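Local coordinates for TLR1789 protein (Thermosynechococcus elongatus, PDB 2X8X) that probably takes part in inserting proteins into the outer membrane as an Omp85-family protein, of which this chain is an N-terminal portion with three POTRA domains, at residues A[25-30]-A[69-74]; A[197-202]-A[209-214]. One frame throughout, in Å; residues are numbered along the deposited sequence.

Contact 1 (A[25-30]-A[69-74]); sequences QVISTR and ITFVVR
The chain leaving helix 17-26 runs antiparallel past strand 66-75, with Ile27 CA 9.8 Å from Phe71 CA and Thr29 CA 8.3 Å from Ile69 CA, spacings too wide for strand pairing but suited to side chains that meet in the middle. Ile27, the first residue to depart from helical geometry, meets the Phe71 ring, the two side chains sliding past each other in opposite directions. Its CG1 lies between the backbone N and the carbonyl carbon (chi1 68°), and the extended second torsion (chi2 -167°) carries CD1 to the CD1-CE1 rim of the ring, on the same side of the ring plane as Ile27 CG2. There Ile27 CD1 is 3.9 Å from Phe71 CE1 and 4.1 Å from Phe71 CD1. The other branch, Ile27 CG2, stands 4.3 Å above one face of the Phe71 ring, shifted toward its rim. Ile69 CG2 lies 3.7 Å above the opposite face of the same ring, likewise near the rim, which places the Phe71 ring between two isoleucine methyls. A looser touch follows two residues on, where Thr29 CG2 comes to 4.5 Å from Ile69 CG1.

Thr29 presents its methyl to the strand while its OG1 is hydrogen-bonded to Asp43 OD2 on helix 37-48. Asp43 OD1 accepts the backbone N of Ser28, and one carboxylate thereby holds two successive residues of this turn. This is the interior of the first POTRA domain, a beta-alpha-alpha-beta-beta unit: strand 66-75 lies inside the sheet, Phe71 bonding through its backbone to Val11 and Glu13, and Ile27 also touches Ile47 of helix 37-48. The chemistry across the interface is wholly apolar, implying that dispersion and exclusion of water bind the turn to the sheet, while Asp43 ties the same turn to helix 37-48.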
loop_
_atom_site.group_PDB
_atom_site.type_symbol
_atom_site.label_atom_id
_atom_site.label_comp_id
_atom_site.label_asym_id
_atom_site.label_seq_id
_atom_site.Cartn_x
_atom_site.Cartn_y
_atom_site.Cartn_z
ATOM N N GLN A 25 13.642 26.046 -6.174
ATOM C CA GLN A 25 13.691 26.120 -4.717
ATOM C C GLN A 25 14.574 24.986 -4.172
ATOM O O GLN A 25 15.285 25.187 -3.241
ATOM C CB GLN A 25 12.240 25.976 -4.251
ATOM C CG GLN A 25 11.819 26.175 -2.789
ATOM C CD GLN A 25 10.273 26.499 -2.663
ATOM O OE1 GLN A 25 9.439 25.946 -3.401
ATOM N NE2 GLN A 25 9.909 27.394 -1.718
ATOM N N VAL A 26 14.543 23.787 -4.767
ATOM C CA VAL A 26 15.173 22.616 -4.132
ATOM C C VAL A 26 16.615 22.355 -4.605
ATOM O O VAL A 26 17.362 21.665 -3.959
ATOM C CB VAL A 26 14.309 21.313 -4.283
ATOM C CG1 VAL A 26 12.872 21.529 -3.817
ATOM C CG2 VAL A 26 14.258 20.883 -5.681
ATOM N N ILE A 27 17.008 22.900 -5.729
ATOM C CA ILE A 27 18.381 22.668 -6.226
ATOM C C ILE A 27 19.328 23.694 -5.602
ATOM O O ILE A 27 18.881 24.744 -5.115
ATOM C CB ILE A 27 18.478 22.746 -7.775
ATOM C CG1 ILE A 27 18.242 24.195 -8.233
ATOM C CG2 ILE A 27 17.553 21.620 -8.423
ATOM C CD1 ILE A 27 17.992 24.438 -9.740
ATOM N N SER A 28 20.621 23.400 -5.587
ATOM C CA SER A 28 21.530 24.390 -5.067
ATOM C C SER A 28 22.263 25.089 -6.201
ATOM O O SER A 28 22.869 26.115 -5.974
ATOM C CB SER A 28 22.508 23.766 -4.058
ATOM O OG SER A 28 23.230 22.706 -4.709
ATOM N N THR A 29 22.239 24.518 -7.407
ATOM C CA THR A 29 22.972 25.096 -8.534
ATOM C C THR A 29 22.233 26.339 -9.052
ATOM O O THR A 29 21.025 26.292 -9.394
ATOM C CB THR A 29 23.263 24.051 -9.662
ATOM O OG1 THR A 29 23.893 22.874 -9.094
ATOM C CG2 THR A 29 24.202 24.671 -10.693
ATOM N N ARG A 30 22.969 27.448 -9.047
ATOM C CA ARG A 30 22.535 28.777 -9.482
ATOM C C ARG A 30 23.490 29.313 -10.566
ATOM O O ARG A 30 24.620 28.858 -10.670
ATOM C CB ARG A 30 22.567 29.802 -8.309
ATOM C CG ARG A 30 21.869 29.395 -6.962
ATOM C CD ARG A 30 20.338 29.435 -7.071
ATOM N NE ARG A 30 19.669 28.729 -5.962
ATOM C CZ ARG A 30 18.538 28.011 -6.070
ATOM N NH1 ARG A 30 17.921 27.868 -7.265
ATOM N NH2 ARG A 30 18.028 27.412 -4.970
ATOM N N ILE A 69 23.189 24.830 -17.214
ATOM C CA ILE A 69 22.622 23.547 -16.725
ATOM C C ILE A 69 21.144 23.533 -17.043
ATOM O O ILE A 69 20.382 24.471 -16.640
ATOM C CB ILE A 69 22.875 23.221 -15.188
ATOM C CG1 ILE A 69 24.378 23.220 -14.910
ATOM C CG2 ILE A 69 22.354 21.809 -14.884
ATOM C CD1 ILE A 69 25.102 22.154 -15.733
ATOM N N THR A 70 20.751 22.506 -17.817
ATOM C CA THR A 70 19.356 22.255 -18.049
ATOM C C THR A 70 18.929 21.026 -17.196
ATOM O O THR A 70 19.464 19.902 -17.353
ATOM C CB THR A 70 19.028 22.028 -19.586
ATOM O OG1 THR A 70 19.450 23.181 -20.354
ATOM C CG2 THR A 70 17.539 21.836 -19.795
ATOM N N PHE A 71 17.968 21.264 -16.308
ATOM C CA PHE A 71 17.331 20.181 -15.595
ATOM C C PHE A 71 16.122 19.671 -16.382
ATOM O O PHE A 71 15.123 20.354 -16.445
ATOM C CB PHE A 71 16.960 20.657 -14.200
ATOM C CG PHE A 71 18.144 20.736 -13.294
ATOM C CD1 PHE A 71 18.731 21.964 -12.971
ATOM C CD2 PHE A 71 18.701 19.548 -12.770
ATOM C CE1 PHE A 71 19.858 21.992 -12.104
ATOM C CE2 PHE A 71 19.792 19.553 -11.936
ATOM C CZ PHE A 71 20.367 20.804 -11.568
ATOM N N VAL A 72 16.216 18.489 -16.979
ATOM C CA VAL A 72 15.032 17.988 -17.721
ATOM C C VAL A 72 14.201 17.078 -16.797
ATOM O O VAL A 72 14.703 16.084 -16.309
ATOM C CB VAL A 72 15.410 17.204 -19.004
ATOM C CG1 VAL A 72 14.146 16.982 -19.890
ATOM C CG2 VAL A 72 16.473 17.983 -19.808
ATOM N N VAL A 73 12.931 17.432 -16.648
ATOM C CA VAL A 73 12.053 16.872 -15.679
ATOM C C VAL A 73 10.826 16.366 -16.441
ATOM O O VAL A 73 10.448 16.976 -17.444
ATOM C CB VAL A 73 11.781 18.041 -14.769
ATOM C CG1 VAL A 73 10.369 18.480 -14.669
ATOM C CG2 VAL A 73 12.623 17.975 -13.509
ATOM N N ARG A 74 10.254 15.222 -15.991
ATOM C CA ARG A 74 9.085 14.569 -16.604
ATOM C C ARG A 74 8.174 14.287 -15.390
ATOM O O ARG A 74 8.466 13.394 -14.595
ATOM C CB ARG A 74 9.496 13.250 -17.311
ATOM C CG ARG A 74 8.356 12.598 -18.062
ATOM C CD ARG A 74 8.849 11.317 -18.824
ATOM N NE ARG A 74 7.885 10.400 -18.298
ATOM C CZ ARG A 74 8.088 9.263 -17.655
ATOM N NH1 ARG A 74 9.276 8.673 -17.568
ATOM N NH2 ARG A 74 7.014 8.693 -17.172
#

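Contact 2 (A[197-202]-A[209-214]); sequences ADLRRL and EDVQVA
Asp198 OD1, one residue before the Leu199 that packs on Val211, is held by two groups: the backbone N of Asp183 and, in a salt bridge, Arg201 NH2. At 2.5 Å and with a poor angle, the bridge from Asp198 OD1 to Arg201 NH2 is doubtful in its detailed geometry. Asp198 OD2 is hydrogen-bonded to Thr184 OG1, which restrains the carboxylate through both oxygens. The Arg201 guanidinium has Ala197 O 3.7 Å above the centre of its plane, and its NE donates to Glu181 O. These bonds tie helix 192-205 to the chain at 181-184.

Leu199 CD2 meets Val211 CG1 at 3.5 Å, the closest approach between the segments. Val213 CG2 lies 4.0 Å from both Leu199 CD1 and Leu199 CD2, so CD2 touches both valines. Both valines have CG1 anti to the backbone N (177° at Val211), yet offer Leu199 different methyls, CG1 from Val211 and CG2 from Val213; the leucine fork is thus received by residues i and i+2 on one side of the strand. Helix and strand run nearly antiparallel, 162° between their directions with the axes 9.9 Å apart. This is the step from second helix to second strand in the beta-alpha-alpha-beta-beta POTRA fold, here in the last of the three domains. Strand 208-217 forms an edge of its sheet within this chain and has a classic beta bulge where Glu209 and Asp210 both face Lys231.

Leu202 makes a looser touch, its CD1 4.5 Å from Val211 CG1, and also packs on Leu228 of strand 224-232. The CA-CB bond of Gln212 is directed away from the helix; its NE2 donates at 3.1 Å, fairly straight (155°), to the syn lone pair of Asp210 OD1, which sits somewhat out of the Gln212 amide plane.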
loop_
_atom_site.group_PDB
_atom_site.type_symbol
_atom_site.label_atom_id
_atom_site.label_comp_id
_atom_site.label_asym_id
_atom_site.label_seq_id
_atom_site.Cartn_x
_atom_site.Cartn_y
_atom_site.Cartn_z
ATOM N N ALA A 197 -15.819 -12.763 18.852
ATOM C CA ALA A 197 -17.208 -13.039 19.142
ATOM C C ALA A 197 -17.560 -14.510 18.911
ATOM O O ALA A 197 -18.299 -15.145 19.705
ATOM C CB ALA A 197 -18.113 -12.101 18.294
ATOM N N ASP A 198 -17.014 -15.040 17.838
ATOM C CA ASP A 198 -17.265 -16.423 17.461
ATOM C C ASP A 198 -16.646 -17.337 18.532
ATOM O O ASP A 198 -17.269 -18.316 18.921
ATOM C CB ASP A 198 -16.541 -16.776 16.140
ATOM C CG ASP A 198 -17.278 -16.258 14.861
ATOM O OD1 ASP A 198 -18.445 -15.773 14.920
ATOM O OD2 ASP A 198 -16.647 -16.356 13.774
ATOM N N LEU A 199 -15.414 -17.043 18.963
ATOM C CA LEU A 199 -14.726 -17.887 19.930
ATOM C C LEU A 199 -15.445 -17.873 21.332
ATOM O O LEU A 199 -15.505 -18.890 22.059
ATOM C CB LEU A 199 -13.272 -17.437 20.080
ATOM C CG LEU A 199 -12.305 -17.713 18.927
ATOM C CD1 LEU A 199 -10.989 -17.031 19.268
ATOM C CD2 LEU A 199 -12.149 -19.229 18.849
ATOM N N ARG A 200 -15.965 -16.709 21.711
ATOM C CA ARG A 200 -16.841 -16.556 22.875
ATOM C C ARG A 200 -18.111 -17.383 22.784
ATOM O O ARG A 200 -18.496 -18.049 23.774
ATOM C CB ARG A 200 -17.112 -15.065 23.165
ATOM C CG ARG A 200 -15.795 -14.452 23.736
ATOM C CD ARG A 200 -15.962 -13.041 24.345
ATOM N NE ARG A 200 -16.620 -12.150 23.371
ATOM C CZ ARG A 200 -15.998 -11.282 22.559
ATOM N NH1 ARG A 200 -14.668 -11.156 22.584
ATOM N NH2 ARG A 200 -16.720 -10.527 21.721
ATOM N N ARG A 201 -18.715 -17.440 21.597
ATOM C CA ARG A 201 -19.884 -18.319 21.418
ATOM C C ARG A 201 -19.481 -19.761 21.485
ATOM O O ARG A 201 -20.227 -20.572 22.014
ATOM C CB ARG A 201 -20.659 -18.042 20.089
ATOM C CG ARG A 201 -21.607 -16.856 20.175
ATOM C CD ARG A 201 -22.434 -16.642 18.874
ATOM N NE ARG A 201 -21.556 -16.343 17.743
ATOM C CZ ARG A 201 -21.155 -15.127 17.358
ATOM N NH1 ARG A 201 -21.559 -14.027 17.983
ATOM N NH2 ARG A 201 -20.354 -15.001 16.310
ATOM N N LEU A 202 -18.306 -20.100 20.937
ATOM C CA LEU A 202 -17.838 -21.498 21.038
ATOM C C LEU A 202 -17.579 -21.830 22.526
ATOM O O LEU A 202 -17.925 -22.925 23.002
ATOM C CB LEU A 202 -16.616 -21.775 20.143
ATOM C CG LEU A 202 -16.957 -21.708 18.628
ATOM C CD1 LEU A 202 -15.634 -21.854 17.834
ATOM C CD2 LEU A 202 -18.068 -22.735 18.207
ATOM N N GLU A 209 -12.077 -27.721 25.561
ATOM C CA GLU A 209 -11.080 -27.320 26.501
ATOM C C GLU A 209 -10.254 -26.159 25.961
ATOM O O GLU A 209 -9.802 -25.287 26.715
ATOM C CB GLU A 209 -10.230 -28.546 26.879
ATOM C CG GLU A 209 -11.124 -29.630 27.479
ATOM C CD GLU A 209 -10.354 -30.724 28.227
ATOM O OE1 GLU A 209 -9.109 -30.804 28.063
ATOM O OE2 GLU A 209 -10.999 -31.520 28.971
ATOM N N ASP A 210 -10.081 -26.110 24.641
ATOM C CA ASP A 210 -9.263 -25.061 24.044
ATOM C C ASP A 210 -9.735 -24.941 22.632
ATOM O O ASP A 210 -10.136 -25.923 21.984
ATOM C CB ASP A 210 -7.773 -25.469 24.091
ATOM C CG ASP A 210 -6.785 -24.328 23.641
ATOM O OD1 ASP A 210 -7.075 -23.125 23.879
ATOM O OD2 ASP A 210 -5.689 -24.665 23.059
ATOM N N VAL A 211 -9.740 -23.728 22.150
ATOM C CA VAL A 211 -9.882 -23.523 20.708
ATOM C C VAL A 211 -8.818 -22.524 20.311
ATOM O O VAL A 211 -8.829 -21.442 20.847
ATOM C CB VAL A 211 -11.269 -22.915 20.367
ATOM C CG1 VAL A 211 -11.344 -22.649 18.848
ATOM C CG2 VAL A 211 -12.423 -23.784 20.835
ATOM N N GLN A 212 -7.916 -22.840 19.379
ATOM C CA GLN A 212 -6.958 -21.858 18.913
ATOM C C GLN A 212 -7.143 -21.573 17.419
ATOM O O GLN A 212 -7.368 -22.468 16.612
ATOM C CB GLN A 212 -5.505 -22.304 19.168
ATOM C CG GLN A 212 -5.030 -22.314 20.651
ATOM C CD GLN A 212 -5.030 -20.906 21.350
ATOM O OE1 GLN A 212 -4.686 -19.881 20.751
ATOM N NE2 GLN A 212 -5.423 -20.882 22.633
ATOM N N VAL A 213 -6.997 -20.320 17.030
ATOM C CA VAL A 213 -7.204 -19.947 15.624
ATOM C C VAL A 213 -5.840 -19.859 14.949
ATOM O O VAL A 213 -4.950 -19.253 15.508
ATOM C CB VAL A 213 -7.921 -18.575 15.504
ATOM C CG1 VAL A 213 -8.034 -18.196 14.062
ATOM C CG2 VAL A 213 -9.337 -18.659 16.052
ATOM N N ALA A 214 -5.663 -20.435 13.763
ATOM C CA ALA A 214 -4.406 -20.250 13.025
ATOM C C ALA A 214 -4.799 -19.944 11.588
ATOM O O ALA A 214 -5.848 -20.429 11.146
ATOM C CB ALA A 214 -3.580 -21.500 13.105
#

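How the contacts relate
Contacts 1 and 2 belong to the first and last POTRA domains, with centres 61 Å apart on opposite sides of the chain's centre, and their nearest atoms are about 42 Å from each other. Both seat a neighbouring element on a strand through apolar side chains and bury nearly equal surface, 157 and 158 Å². They use different elements of the fold: contact 1 sets the turn after the first helix on an inner strand, with all four touching residues buried, whereas contact 2 lays the second helix against a strand that is outermost within this chain and is partly buried. Contact 1 centres on an aromatic ring; contact 2 has aliphatic branches alone.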